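Local coordinates for probable transcriptional regulator (Pseudomonas aeruginosa, PDB 2ESN), which is probably a LysR-type transcriptional regulator that binds DNA through a winged helix-turn-helix domain and senses an unidentified effector, at residues C[25-30]-C[62-67]. Residues are numbered along the deposited sequence; the frame is centred on the assembly and turned at random.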
loop_
_atom_site.group_PDB
_atom_site.type_symbol
_atom_site.label_atom_id
_atom_site.label_comp_id
_atom_site.label_asym_id
_atom_site.label_seq_id
_atom_site.Cartn_x
_atom_site.Cartn_y
_atom_site.Cartn_z
ATOM N N ARG C 25 40.687 7.903 15.415
ATOM C CA ARG C 25 41.286 8.919 16.303
ATOM C C ARG C 25 42.815 9.044 16.229
ATOM O O ARG C 25 43.458 9.513 17.155
ATOM C CB ARG C 25 40.756 8.800 17.754
ATOM C CG ARG C 25 39.470 9.675 17.993
ATOM C CD ARG C 25 38.343 8.787 17.992
ATOM N NE ARG C 25 36.983 9.316 18.176
ATOM C CZ ARG C 25 36.456 9.823 19.290
ATOM N NH1 ARG C 25 37.189 10.116 20.348
ATOM N NH2 ARG C 25 35.166 10.084 19.324
ATOM N N ASN C 26 43.361 8.666 15.087
ATOM C CA ASN C 26 44.776 8.628 14.830
ATOM C C ASN C 26 44.946 8.802 13.312
ATOM O O ASN C 26 44.276 8.112 12.526
ATOM C CB ASN C 26 45.319 7.253 15.302
ATOM C CG ASN C 26 46.747 7.032 14.900
ATOM O OD1 ASN C 26 46.991 6.428 13.900
ATOM N ND2 ASN C 26 47.683 7.587 15.645
ATOM N N VAL C 27 45.811 9.725 12.900
ATOM C CA VAL C 27 45.970 10.026 11.478
ATOM C C VAL C 27 46.665 8.950 10.689
ATOM O O VAL C 27 46.354 8.751 9.518
ATOM C CB VAL C 27 46.606 11.464 11.153
ATOM C CG1 VAL C 27 45.762 12.581 11.767
ATOM C CG2 VAL C 27 48.035 11.577 11.610
ATOM N N GLY C 28 47.605 8.241 11.309
ATOM C CA GLY C 28 48.265 7.162 10.584
ATOM C C GLY C 28 47.357 6.024 10.217
ATOM O O GLY C 28 47.343 5.571 9.065
ATOM N N THR C 29 46.563 5.548 11.146
ATOM C CA THR C 29 45.608 4.513 10.715
ATOM C C THR C 29 44.409 4.960 9.872
ATOM O O THR C 29 43.831 4.160 9.128
ATOM C CB THR C 29 45.119 3.675 11.843
ATOM O OG1 THR C 29 44.680 4.523 12.923
ATOM C CG2 THR C 29 46.315 2.713 12.314
ATOM N N ALA C 30 43.989 6.225 10.010
ATOM C CA ALA C 30 42.893 6.716 9.170
ATOM C C ALA C 30 43.444 6.773 7.750
ATOM O O ALA C 30 42.775 6.335 6.813
ATOM C CB ALA C 30 42.419 8.135 9.649
ATOM N N ASN C 62 49.589 11.286 19.514
ATOM C CA ASN C 62 49.021 10.903 18.254
ATOM C C ASN C 62 47.529 10.729 18.407
ATOM O O ASN C 62 46.892 10.244 17.517
ATOM C CB ASN C 62 49.691 9.630 17.689
ATOM C CG ASN C 62 49.434 8.402 18.545
ATOM O OD1 ASN C 62 48.414 8.302 19.232
ATOM N ND2 ASN C 62 50.369 7.457 18.510
ATOM N N ARG C 63 46.975 11.093 19.561
ATOM C CA ARG C 63 45.561 10.896 19.774
ATOM C C ARG C 63 44.765 12.145 19.257
ATOM O O ARG C 63 45.039 13.247 19.652
ATOM C CB ARG C 63 45.288 10.645 21.257
ATOM C CG ARG C 63 43.980 11.114 21.747
ATOM C CD ARG C 63 43.394 10.216 22.814
ATOM N NE ARG C 63 42.338 9.452 22.152
ATOM C CZ ARG C 63 42.271 8.130 21.995
ATOM N NH1 ARG C 63 41.245 7.651 21.305
ATOM N NH2 ARG C 63 43.187 7.302 22.527
ATOM N N MET C 64 43.795 11.928 18.366
ATOM C CA MET C 64 43.020 13.028 17.794
ATOM C C MET C 64 41.671 13.099 18.468
ATOM O O MET C 64 40.832 12.219 18.297
ATOM C CB MET C 64 42.948 12.901 16.256
ATOM C CG MET C 64 44.358 12.935 15.601
ATOM S SD MET C 64 45.276 14.407 15.588
ATOM C CE MET C 64 44.189 15.336 14.501
ATOM N N GLN C 65 41.487 14.140 19.250
ATOM C CA GLN C 65 40.304 14.306 20.037
ATOM C C GLN C 65 39.323 15.270 19.345
ATOM O O GLN C 65 39.681 16.431 19.102
ATOM C CB GLN C 65 40.696 14.882 21.393
ATOM C CG GLN C 65 39.539 14.948 22.372
ATOM C CD GLN C 65 38.893 13.557 22.685
ATOM O OE1 GLN C 65 39.586 12.497 22.727
ATOM N NE2 GLN C 65 37.560 13.569 22.908
ATOM N N PRO C 66 38.097 14.793 19.036
ATOM C CA PRO C 66 37.065 15.528 18.338
ATOM C C PRO C 66 36.528 16.708 19.168
ATOM O O PRO C 66 36.275 16.546 20.360
ATOM C CB PRO C 66 35.968 14.474 18.100
ATOM C CG PRO C 66 36.224 13.370 19.016
ATOM C CD PRO C 66 37.683 13.402 19.334
ATOM N N THR C 67 36.390 17.882 18.556
ATOM C CA THR C 67 35.673 19.010 19.189
ATOM C C THR C 67 34.207 18.554 19.384
ATOM O O THR C 67 33.796 17.506 18.859
ATOM C CB THR C 67 35.739 20.308 18.335
ATOM O OG1 THR C 67 35.140 20.081 17.049
ATOM C CG2 THR C 67 37.214 20.812 18.139
HETATM O O HOH W 1 40.066 10.778 20.966
HETATM O O HOH W 2 47.520 10.794 14.958
#
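Arg-25 and Met-64 meet first through their backbones: Met-64 N donates to Arg-25 O at 2.7 Å. In this protein the bond ties the turn between helices 15-24 and 27-34 to strand 63-66 of the two-stranded wing, consistent with the winged helix-turn-helix domain of LysR-type regulators. The tight packing continues along the side chain of Arg-25, the residue most extensively buried by this contact. Bent at chi2, it runs along the strand until Pro-66 CG lies over one guanidinium face, 3.5 Å from Arg-25 NH2; Arg-25 NE is held by Tyr-22 O. One water accepts from Arg-25 NH1 and, in the guanidinium plane, from Arg-63 NE, while donating to Met-64 O, so it bridges two arginines that do not touch through their charged ends.

On the apolar side the fit is looser: Met-64 descends into the interior, and its CG lies 4.1 Å from Val-27 CG1. With CG anti to the carbonyl carbon (chi1 -60°) and two further bends, its thioether folds compactly and brings CE beside the same methyl. The loose, solvent side is the Asn-62 end. Here Asn-26 ND2 reaches Asn-62 O at 3.3 Å, a weak bond, and a second water links that oxygen to Val-27 N. Asn-26 OD1 faces the other way and caps the helix, taking Thr-29 N at 2.9 Å in its carbonyl plane.

Around this seam, helix 38-52 adds Phe-41 against Val-27 and Leu-45 against Met-64, helix 15-24 brings Leu-21 to Met-64, and strand 57-60 pairs antiparallel with strand 63-66.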